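Local coordinates for protein imidazoleglycerol-phosphate dehydratase (Pyrococcus furiosus, PDB 5DNL) that catalyses the dehydration of D-erythro-imidazoleglycerol phosphate to imidazoleacetol phosphate, the sixth step of histidine biosynthesis, at residues I10-K16 / K40-A46; A87-V93 / I134-S140; P99-V103 / V123-R128. One frame throughout, in Å; residues are numbered along the deposited sequence.

In the fold
From the N terminus, strand 8-14 pairs with strand 42-48 in contact 1. This closes a loop that holds strand 20-21 and helix 25-38. That loop is complete before contact 2 opens. Contact 2 joins strands 87-94 and 133-140 in the second sheet. Contact 3 lies within the span it encloses and packs helix 116-130 on strand 100-104. The two meet where Ile134 N lies 2.9 Å from Tyr100 O, a probable hydrogen bond. Contact 1 is on the opposite side of the chain's centre, its centre about 25 Å from that of contact 2. Both sheets have the strand order 1-2-4-3.

Contact 1. Residues I10-K16 / K40-A46; sequences IIVEIGK and KDMRITA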
loop_
_atom_site.group_PDB
_atom_site.type_symbol
_atom_site.label_atom_id
_atom_site.label_comp_id
_atom_site.label_asym_id
_atom_site.label_seq_id
_atom_site.Cartn_x
_atom_site.Cartn_y
_atom_site.Cartn_z
ATOM N N ILE A 10 -10.256 52.586 -15.126
ATOM C CA ILE A 10 -9.202 52.667 -14.136
ATOM C C ILE A 10 -8.225 53.783 -14.474
ATOM O O ILE A 10 -7.796 53.911 -15.622
ATOM C CB ILE A 10 -8.450 51.327 -14.087
ATOM C CG1 ILE A 10 -9.419 50.225 -13.611
ATOM C CG2 ILE A 10 -7.257 51.430 -13.142
ATOM C CD1 ILE A 10 -8.893 48.839 -13.793
ATOM N N ILE A 11 -7.866 54.561 -13.450
ATOM C CA ILE A 11 -6.805 55.551 -13.553
ATOM C C ILE A 11 -5.730 55.218 -12.528
ATOM O O ILE A 11 -6.035 55.041 -11.345
ATOM C CB ILE A 11 -7.346 56.977 -13.301
ATOM C CG1 ILE A 11 -8.299 57.382 -14.434
ATOM C CG2 ILE A 11 -6.190 57.971 -13.181
ATOM C CD1 ILE A 11 -9.201 58.559 -14.104
ATOM N N VAL A 12 -4.487 55.111 -12.985
ATOM C CA VAL A 12 -3.325 54.969 -12.111
ATOM C C VAL A 12 -2.329 56.065 -12.456
ATOM O O VAL A 12 -1.817 56.100 -13.577
ATOM C CB VAL A 12 -2.635 53.597 -12.281
ATOM C CG1 VAL A 12 -1.322 53.553 -11.489
ATOM C CG2 VAL A 12 -3.574 52.466 -11.879
ATOM N N GLU A 13 -2.044 56.930 -11.478
ATOM C CA GLU A 13 -1.090 58.045 -11.648
ATOM C C GLU A 13 0.020 57.936 -10.617
ATOM O O GLU A 13 -0.205 58.185 -9.441
ATOM C CB GLU A 13 -1.808 59.388 -11.520
ATOM C CG GLU A 13 -2.781 59.668 -12.646
ATOM C CD GLU A 13 -3.470 61.010 -12.495
ATOM O OE1 GLU A 13 -4.280 61.162 -11.558
ATOM O OE2 GLU A 13 -3.205 61.908 -13.318
ATOM N N ILE A 14 1.204 57.527 -11.063
ATOM C CA ILE A 14 2.347 57.351 -10.177
ATOM C C ILE A 14 3.022 58.703 -9.938
ATOM O O ILE A 14 3.181 59.500 -10.859
ATOM C CB ILE A 14 3.349 56.318 -10.747
ATOM C CG1 ILE A 14 2.644 54.961 -10.898
ATOM C CG2 ILE A 14 4.581 56.195 -9.851
ATOM C CD1 ILE A 14 3.443 53.918 -11.650
ATOM N N GLY A 15 3.421 58.935 -8.693
ATOM C CA GLY A 15 4.089 60.176 -8.298
ATOM C C GLY A 15 3.166 61.309 -7.887
ATOM O O GLY A 15 3.646 62.374 -7.510
ATOM N N LYS A 16 1.853 61.096 -7.957
ATOM C CA LYS A 16 0.870 62.076 -7.519
ATOM C C LYS A 16 0.324 61.641 -6.174
ATOM O O LYS A 16 -0.070 60.489 -5.983
ATOM C CB LYS A 16 -0.264 62.214 -8.542
ATOM C CG LYS A 16 0.165 62.791 -9.885
ATOM C CD LYS A 16 0.495 64.277 -9.793
ATOM C CE LYS A 16 1.010 64.829 -11.114
ATOM N NZ LYS A 16 2.369 64.327 -11.462
ATOM N N LYS A 40 6.584 55.091 -3.567
ATOM C CA LYS A 40 6.035 56.120 -4.440
ATOM C C LYS A 40 4.605 56.428 -4.058
ATOM O O LYS A 40 3.842 55.538 -3.688
ATOM C CB LYS A 40 6.144 55.687 -5.906
ATOM C CG LYS A 40 7.575 55.742 -6.395
ATOM C CD LYS A 40 7.735 55.443 -7.871
ATOM C CE LYS A 40 9.160 55.757 -8.316
ATOM N NZ LYS A 40 9.574 54.995 -9.530
ATOM N N ASP A 41 4.258 57.714 -4.111
ATOM C CA ASP A 41 2.881 58.153 -4.032
ATOM C C ASP A 41 2.185 57.732 -5.314
ATOM O O ASP A 41 2.787 57.748 -6.397
ATOM C CB ASP A 41 2.791 59.688 -3.918
ATOM C CG ASP A 41 3.278 60.215 -2.578
ATOM O OD1 ASP A 41 2.813 59.725 -1.528
ATOM O OD2 ASP A 41 4.113 61.144 -2.582
ATOM N N MET A 42 0.923 57.343 -5.200
ATOM C CA MET A 42 0.103 57.188 -6.388
ATOM C C MET A 42 -1.371 57.436 -6.116
ATOM O O MET A 42 -1.861 57.283 -4.996
ATOM C CB MET A 42 0.335 55.824 -7.064
ATOM C CG MET A 42 0.144 54.613 -6.182
ATOM S SD MET A 42 0.598 53.071 -7.048
ATOM C CE MET A 42 2.380 53.067 -7.009
ATOM N N ARG A 43 -2.057 57.849 -7.175
ATOM C CA ARG A 43 -3.480 58.057 -7.149
ATOM C C ARG A 43 -4.083 56.957 -7.992
ATOM O O ARG A 43 -3.671 56.766 -9.113
ATOM C CB ARG A 43 -3.826 59.416 -7.756
ATOM C CG ARG A 43 -5.323 59.695 -7.837
ATOM C CD ARG A 43 -5.592 61.152 -8.186
ATOM N NE ARG A 43 -7.022 61.418 -8.342
ATOM C CZ ARG A 43 -7.749 61.174 -9.437
ATOM N NH1 ARG A 43 -7.210 60.644 -10.538
ATOM N NH2 ARG A 43 -9.047 61.469 -9.432
ATOM N N ILE A 44 -5.031 56.220 -7.425
ATOM C CA ILE A 44 -5.699 55.142 -8.143
ATOM C C ILE A 44 -7.189 55.276 -7.905
ATOM O O ILE A 44 -7.637 55.343 -6.765
ATOM C CB ILE A 44 -5.199 53.744 -7.685
ATOM C CG1 ILE A 44 -3.694 53.599 -7.921
ATOM C CG2 ILE A 44 -5.970 52.648 -8.428
ATOM C CD1 ILE A 44 -3.101 52.288 -7.436
ATOM N N THR A 45 -7.958 55.317 -8.989
ATOM C CA THR A 45 -9.410 55.328 -8.914
ATOM C C THR A 45 -9.940 54.292 -9.897
ATOM O O THR A 45 -9.355 54.098 -10.957
ATOM C CB THR A 45 -10.006 56.721 -9.226
ATOM O OG1 THR A 45 -9.697 57.096 -10.566
ATOM C CG2 THR A 45 -9.442 57.751 -8.280
ATOM N N ALA A 46 -11.021 53.621 -9.535
ATOM C CA ALA A 46 -11.635 52.641 -10.417
ATOM C C ALA A 46 -13.137 52.549 -10.251
ATOM O O ALA A 46 -13.671 52.736 -9.154
ATOM C CB ALA A 46 -11.032 51.267 -10.152
#
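Ile10 to Ile14 runs antiparallel to Met42 to Ala46, the two short axes 4.7 Å apart. Ile11 with Thr45 and Glu13 with Arg43 are the hydrogen-bonded pairs, each closed by two backbone bonds. The last regular pair is Ile14 with Met42. A type II turn from Glu13 to Lys16 leads out of it, and Gly15 N still donates a hydrogen bond to Asp41 O, 2.7 Å away. A CB on Gly15 would press on the carbonyl O of Ile14.

Ile11, Glu13, Arg43 and Thr45 share one face of the sheet. Arg43 and Glu13 lie side by side and form a salt bridge, with NH1 3.1 Å from OE1. The bond is bent, 139° at the hydrogen. It meets OE1 on the anti side, out of the carboxylate plane, and the two planes stand 76° apart. Arg43 CG is anti to the backbone N (chi1 177°), and the chain runs extended to NE. This carries the guanidinium past Thr45 CG2, which lies over one of its faces, to Ile11 CG2 near its edge. Thr45 OG1 sits 3.6 Å from Ile11 CB.

The other face is apolar. Val12 CG2 lies beside Ile44 CG1 at 4.1 Å, and Ile10 CG1 meets Ala46 CB at 4.0 Å. Helices 25-38 and 51-69 cover this side.

The chemistry is therefore split: apolar side chains face the helices, and a charged pair lies on the partly exposed face. The skewed bond and the disorder of Arg43 suggest that the salt bridge is loose.

Contact 2. Residues A87-V93 / I134-S140; sequences ALVLVSV and IHIKQLS
His135 CB and Ser92 CB lie 4.2 Å apart, and the imidazole does not stack on strand 87-93. Its NE2 bonds to Asp85 O of a neighbouring subunit. In the flat amide of Gln138, OE1 accepts a hydrogen bond from Asn106 N.

Leu139 and Ser140 form the bulge, opposite Leu88. The carbonyl O of Leu88 takes both their N-H groups, Leu139 N at 2.8 Å and Ser140 N at 3.2 Å. Ser140 N lies in the carbonyl plane, on a lone pair. Beyond the bulge, Leu90 with Lys137 and Ser92 with His135 are regular hydrogen-bonded pairs.

The extra residue brings Leu139 over Leu88. Leu139 CG is anti to the carbonyl carbon (chi1 -54°) and the chain runs on extended, so CD1 reaches between Leu88 CD2 and Leu90 CB, 4.2 Å from each. Lys137 bends away to Leu139 O and Ser140 OG of that same neighbour.

On the other face, Val93 CG2 packs on Ile134 CG1 at 4.4 Å. Val89 and Val91 on this face touch helix 144-162, and Ile134 touches helix 116-130.

The arrangement is a classic beta bulge in an antiparallel pair. The sheet has helices on one face and neighbouring subunits on the other.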
loop_
_atom_site.group_PDB
_atom_site.type_symbol
_atom_site.label_atom_id
_atom_site.label_comp_id
_atom_site.label_asym_id
_atom_site.label_seq_id
_atom_site.Cartn_x
_atom_site.Cartn_y
_atom_site.Cartn_z
ATOM N N ALA A 87 3.330 34.047 7.773
ATOM C CA ALA A 87 3.619 34.060 6.332
ATOM C C ALA A 87 5.065 34.434 6.058
ATOM O O ALA A 87 5.644 35.290 6.751
ATOM C CB ALA A 87 2.693 35.009 5.581
ATOM N N LEU A 88 5.636 33.813 5.033
ATOM C CA LEU A 88 6.958 34.191 4.533
ATOM C C LEU A 88 6.917 34.005 3.032
ATOM O O LEU A 88 6.720 32.881 2.577
ATOM C CB LEU A 88 8.043 33.324 5.174
ATOM C CG LEU A 88 9.481 33.714 4.816
ATOM C CD1 LEU A 88 9.803 35.078 5.388
ATOM C CD2 LEU A 88 10.434 32.648 5.339
ATOM N N VAL A 89 7.022 35.082 2.267
ATOM C CA VAL A 89 6.743 35.034 0.837
ATOM C C VAL A 89 7.912 35.636 0.069
ATOM O O VAL A 89 8.329 36.756 0.354
ATOM C CB VAL A 89 5.447 35.778 0.507
ATOM C CG1 VAL A 89 5.173 35.755 -0.999
ATOM C CG2 VAL A 89 4.259 35.203 1.260
ATOM N N LEU A 90 8.412 34.870 -0.896
ATOM C CA LEU A 90 9.440 35.335 -1.815
ATOM C C LEU A 90 8.780 35.918 -3.067
ATOM O O LEU A 90 7.878 35.299 -3.655
ATOM C CB LEU A 90 10.369 34.177 -2.194
ATOM C CG LEU A 90 11.316 34.410 -3.383
ATOM C CD1 LEU A 90 12.324 35.529 -3.158
ATOM C CD2 LEU A 90 12.024 33.103 -3.702
ATOM N N VAL A 91 9.202 37.128 -3.451
ATOM C CA VAL A 91 8.740 37.784 -4.657
ATOM C C VAL A 91 9.965 38.092 -5.494
ATOM O O VAL A 91 10.927 38.695 -5.007
ATOM C CB VAL A 91 7.961 39.075 -4.364
ATOM C CG1 VAL A 91 7.552 39.748 -5.681
ATOM C CG2 VAL A 91 6.757 38.749 -3.521
ATOM N N SER A 92 9.955 37.639 -6.743
ATOM C CA SER A 92 11.089 37.863 -7.637
ATOM C C SER A 92 10.591 38.411 -8.951
ATOM O O SER A 92 9.685 37.821 -9.570
ATOM C CB SER A 92 11.845 36.544 -7.854
ATOM O OG SER A 92 12.985 36.704 -8.708
ATOM N N VAL A 93 11.175 39.536 -9.390
ATOM C CA VAL A 93 10.747 40.238 -10.590
ATOM C C VAL A 93 11.916 40.396 -11.546
ATOM O O VAL A 93 13.032 40.712 -11.134
ATOM C CB VAL A 93 10.175 41.632 -10.233
ATOM C CG1 VAL A 93 9.897 42.467 -11.488
ATOM C CG2 VAL A 93 8.925 41.506 -9.387
ATOM N N ILE A 134 7.256 37.517 -13.230
ATOM C CA ILE A 134 6.956 37.671 -11.795
ATOM C C ILE A 134 6.714 36.319 -11.144
ATOM O O ILE A 134 5.822 35.585 -11.573
ATOM C CB ILE A 134 5.727 38.557 -11.578
ATOM C CG1 ILE A 134 5.923 39.920 -12.252
ATOM C CG2 ILE A 134 5.469 38.727 -10.081
ATOM C CD1 ILE A 134 4.762 40.880 -12.102
ATOM N N HIS A 135 7.509 36.013 -10.114
ATOM C CA HIS A 135 7.320 34.841 -9.283
ATOM C C HIS A 135 6.861 35.283 -7.902
ATOM O O HIS A 135 7.477 36.168 -7.289
ATOM C CB HIS A 135 8.618 34.078 -9.106
ATOM C CG HIS A 135 9.041 33.313 -10.309
ATOM N ND1 HIS A 135 8.807 31.969 -10.434
ATOM C CD2 HIS A 135 9.711 33.693 -11.421
ATOM C CE1 HIS A 135 9.281 31.555 -11.598
ATOM N NE2 HIS A 135 9.852 32.573 -12.203
ATOM N N ILE A 136 5.821 34.625 -7.396
ATOM C CA ILE A 136 5.359 34.759 -6.006
ATOM C C ILE A 136 5.453 33.344 -5.444
ATOM O O ILE A 136 4.723 32.473 -5.912
ATOM C CB ILE A 136 3.892 35.238 -5.880
ATOM C CG1 ILE A 136 3.603 36.520 -6.679
ATOM C CG2 ILE A 136 3.540 35.468 -4.412
ATOM C CD1 ILE A 136 4.406 37.726 -6.261
ATOM N N LYS A 137 6.341 33.117 -4.479
ATOM C CA LYS A 137 6.573 31.776 -3.942
ATOM C C LYS A 137 6.452 31.823 -2.444
ATOM O O LYS A 137 7.319 32.359 -1.743
ATOM C CB LYS A 137 7.934 31.216 -4.363
ATOM C CG LYS A 137 8.094 29.752 -3.960
ATOM C CD LYS A 137 9.390 29.159 -4.472
ATOM C CE LYS A 137 9.364 27.635 -4.388
ATOM N NZ LYS A 137 8.650 27.055 -5.566
ATOM N N GLN A 138 5.367 31.256 -1.946
ATOM C CA GLN A 138 5.202 31.117 -0.515
ATOM C C GLN A 138 6.221 30.126 0.048
ATOM O O GLN A 138 6.310 28.987 -0.424
ATOM C CB GLN A 138 3.788 30.667 -0.191
ATOM C CG GLN A 138 3.499 30.475 1.283
ATOM C CD GLN A 138 2.053 30.156 1.526
ATOM O OE1 GLN A 138 1.178 30.609 0.802
ATOM N NE2 GLN A 138 1.796 29.332 2.534
ATOM N N LEU A 139 6.999 30.551 1.046
ATOM C CA LEU A 139 7.944 29.687 1.749
ATOM C C LEU A 139 7.375 29.104 3.034
ATOM O O LEU A 139 7.720 27.983 3.400
ATOM C CB LEU A 139 9.216 30.469 2.076
ATOM C CG LEU A 139 9.863 31.138 0.863
ATOM C CD1 LEU A 139 11.083 31.925 1.275
ATOM C CD2 LEU A 139 10.206 30.122 -0.222
ATOM N N SER A 140 6.525 29.872 3.723
ATOM C CA SER A 140 5.826 29.444 4.928
ATOM C C SER A 140 4.518 30.209 5.005
ATOM O O SER A 140 4.383 31.277 4.410
ATOM C CB SER A 140 6.640 29.759 6.182
ATOM O OG SER A 140 7.942 29.228 6.103
#

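Contact 3. Residues P99-V103 / V123-R128; sequences PYANV and VWGLAR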
loop_
_atom_site.group_PDB
_atom_site.type_symbol
_atom_site.label_atom_id
_atom_site.label_comp_id
_atom_site.label_asym_id
_atom_site.label_seq_id
_atom_site.Cartn_x
_atom_site.Cartn_y
_atom_site.Cartn_z
ATOM N N PRO A 99 6.279 38.526 -20.768
ATOM C CA PRO A 99 5.243 38.365 -19.734
ATOM C C PRO A 99 5.102 36.927 -19.240
ATOM O O PRO A 99 4.995 35.988 -20.043
ATOM C CB PRO A 99 3.958 38.816 -20.421
ATOM C CG PRO A 99 4.448 39.772 -21.454
ATOM C CD PRO A 99 5.761 39.259 -21.934
ATOM N N TYR A 100 5.121 36.790 -17.921
ATOM C CA TYR A 100 5.016 35.496 -17.255
ATOM C C TYR A 100 4.715 35.732 -15.788
ATOM O O TYR A 100 5.346 36.580 -15.172
ATOM C CB TYR A 100 6.335 34.742 -17.319
ATOM C CG TYR A 100 6.327 33.394 -16.651
ATOM C CD1 TYR A 100 5.770 32.294 -17.281
ATOM C CD2 TYR A 100 6.872 33.223 -15.391
ATOM C CE1 TYR A 100 5.743 31.047 -16.658
ATOM C CE2 TYR A 100 6.879 31.974 -14.780
ATOM C CZ TYR A 100 6.310 30.908 -15.422
ATOM O OH TYR A 100 6.305 29.671 -14.793
ATOM N N ALA A 101 3.833 34.918 -15.219
ATOM C CA ALA A 101 3.602 34.921 -13.783
ATOM C C ALA A 101 3.522 33.489 -13.308
ATOM O O ALA A 101 2.950 32.633 -13.974
ATOM C CB ALA A 101 2.331 35.651 -13.433
ATOM N N ASN A 102 4.073 33.253 -12.121
ATOM C CA ASN A 102 3.901 31.980 -11.408
ATOM C C ASN A 102 3.636 32.361 -9.966
ATOM O O ASN A 102 4.540 32.854 -9.283
ATOM C CB ASN A 102 5.143 31.118 -11.565
ATOM C CG ASN A 102 5.072 29.792 -10.805
ATOM O OD1 ASN A 102 4.354 29.638 -9.831
ATOM N ND2 ASN A 102 5.854 28.836 -11.260
ATOM N N VAL A 103 2.410 32.123 -9.516
ATOM C CA VAL A 103 1.982 32.400 -8.149
ATOM C C VAL A 103 1.712 31.073 -7.471
ATOM O O VAL A 103 0.803 30.347 -7.876
ATOM C CB VAL A 103 0.736 33.300 -8.138
ATOM C CG1 VAL A 103 0.227 33.540 -6.718
ATOM C CG2 VAL A 103 1.009 34.623 -8.861
ATOM N N VAL A 123 -1.649 39.659 -10.558
ATOM C CA VAL A 123 -0.235 39.436 -10.873
ATOM C C VAL A 123 -0.034 39.198 -12.365
ATOM O O VAL A 123 0.899 39.755 -12.978
ATOM C CB VAL A 123 0.388 38.306 -10.023
ATOM C CG1 VAL A 123 1.824 38.064 -10.431
ATOM C CG2 VAL A 123 0.336 38.671 -8.537
ATOM N N TRP A 124 -0.889 38.376 -12.984
ATOM C CA TRP A 124 -0.834 38.213 -14.427
ATOM C C TRP A 124 -1.089 39.511 -15.170
ATOM O O TRP A 124 -0.434 39.780 -16.180
ATOM C CB TRP A 124 -1.803 37.130 -14.930
ATOM C CG TRP A 124 -1.178 35.790 -15.105
ATOM C CD1 TRP A 124 -1.407 34.670 -14.350
ATOM C CD2 TRP A 124 -0.232 35.421 -16.102
ATOM N NE1 TRP A 124 -0.662 33.618 -14.844
ATOM C CE2 TRP A 124 0.058 34.051 -15.919
ATOM C CE3 TRP A 124 0.386 36.104 -17.144
ATOM C CZ2 TRP A 124 0.966 33.365 -16.740
ATOM C CZ3 TRP A 124 1.271 35.407 -17.961
ATOM C CH2 TRP A 124 1.541 34.063 -17.752
ATOM N N GLY A 125 -2.027 40.311 -14.672
ATOM C CA GLY A 125 -2.310 41.611 -15.278
ATOM C C GLY A 125 -1.076 42.504 -15.213
ATOM O O GLY A 125 -0.681 43.126 -16.223
ATOM N N LEU A 126 -0.463 42.553 -14.033
ATOM C CA LEU A 126 0.754 43.312 -13.833
ATOM C C LEU A 126 1.895 42.827 -14.729
ATOM O O LEU A 126 2.599 43.626 -15.369
ATOM C CB LEU A 126 1.143 43.229 -12.351
ATOM C CG LEU A 126 2.399 43.944 -11.882
ATOM C CD1 LEU A 126 2.234 45.434 -12.110
ATOM C CD2 LEU A 126 2.706 43.659 -10.418
ATOM N N ALA A 127 2.069 41.512 -14.824
ATOM C CA ALA A 127 3.099 40.960 -15.683
ATOM C C ALA A 127 2.888 41.344 -17.138
ATOM O O ALA A 127 3.866 41.637 -17.858
ATOM C CB ALA A 127 3.170 39.443 -15.549
ATOM N N ARG A 128 1.637 41.296 -17.588
ATOM C CA ARG A 128 1.306 41.662 -18.964
ATOM C C ARG A 128 1.396 43.162 -19.249
ATOM O O ARG A 128 1.851 43.545 -20.327
ATOM C CB ARG A 128 -0.062 41.099 -19.346
ATOM C CG ARG A 128 -0.075 39.580 -19.472
ATOM C CD ARG A 128 -1.473 39.054 -19.610
ATOM N NE ARG A 128 -1.461 37.597 -19.774
ATOM C CZ ARG A 128 -2.263 36.752 -19.150
ATOM N NH1 ARG A 128 -3.235 37.175 -18.346
ATOM N NH2 ARG A 128 -2.080 35.451 -19.339
#
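Ala101 meets Trp124 by a CH-pi contact. Its CB sits 3.6 Å from the centroid of the five-membered ring, 8° off the ring normal, so the methyl is squarely over the face. The backbone continues along the same face: Ala101 N and Tyr100 C lie above the ring, and Tyr100 CA is 3.8 Å from Trp124 CH2. The Trp124 chi1 of -95°, off the staggered positions, swings the indole toward the strand.

The other contacts are van der Waals packing. Among methyls, Ala101 CB lies 3.9 Å from Val123 CG1, which also meets Val103 CG2. Two carbonyl oxygens pack against carbons: Tyr100 O on Ala127 CB at 3.6 Å, and Ala127 O on Pro99 CB. Pro99 CB also touches the CA and CG of Arg128. These contacts join two elements of a beta-alpha-beta crossover. Helix 116-130 runs back across strand 100-104, at 156° between the short axes, and leads into strand 133-140, its parallel neighbour in the sheet.

Strand and helix share no hydrogen bond here; the polar contacts of Arg128 are with another subunit. The guanidinium of Arg128 lies on the opposite face of the indole from Ala101, with NH2 3.4 Å above the ring plane and toward its rim. Arg128 NE and NH2 are hydrogen-bonded to Pro99 O of a neighbouring subunit. An alanine in place of Trp124 removes the ring between Ala101 and Arg128, which would probably open a gap under the Ala101 methyl and leave the guanidinium held mainly by that Pro99 O. The Arg128 side chain lies about 6 Å from a bound manganese ion.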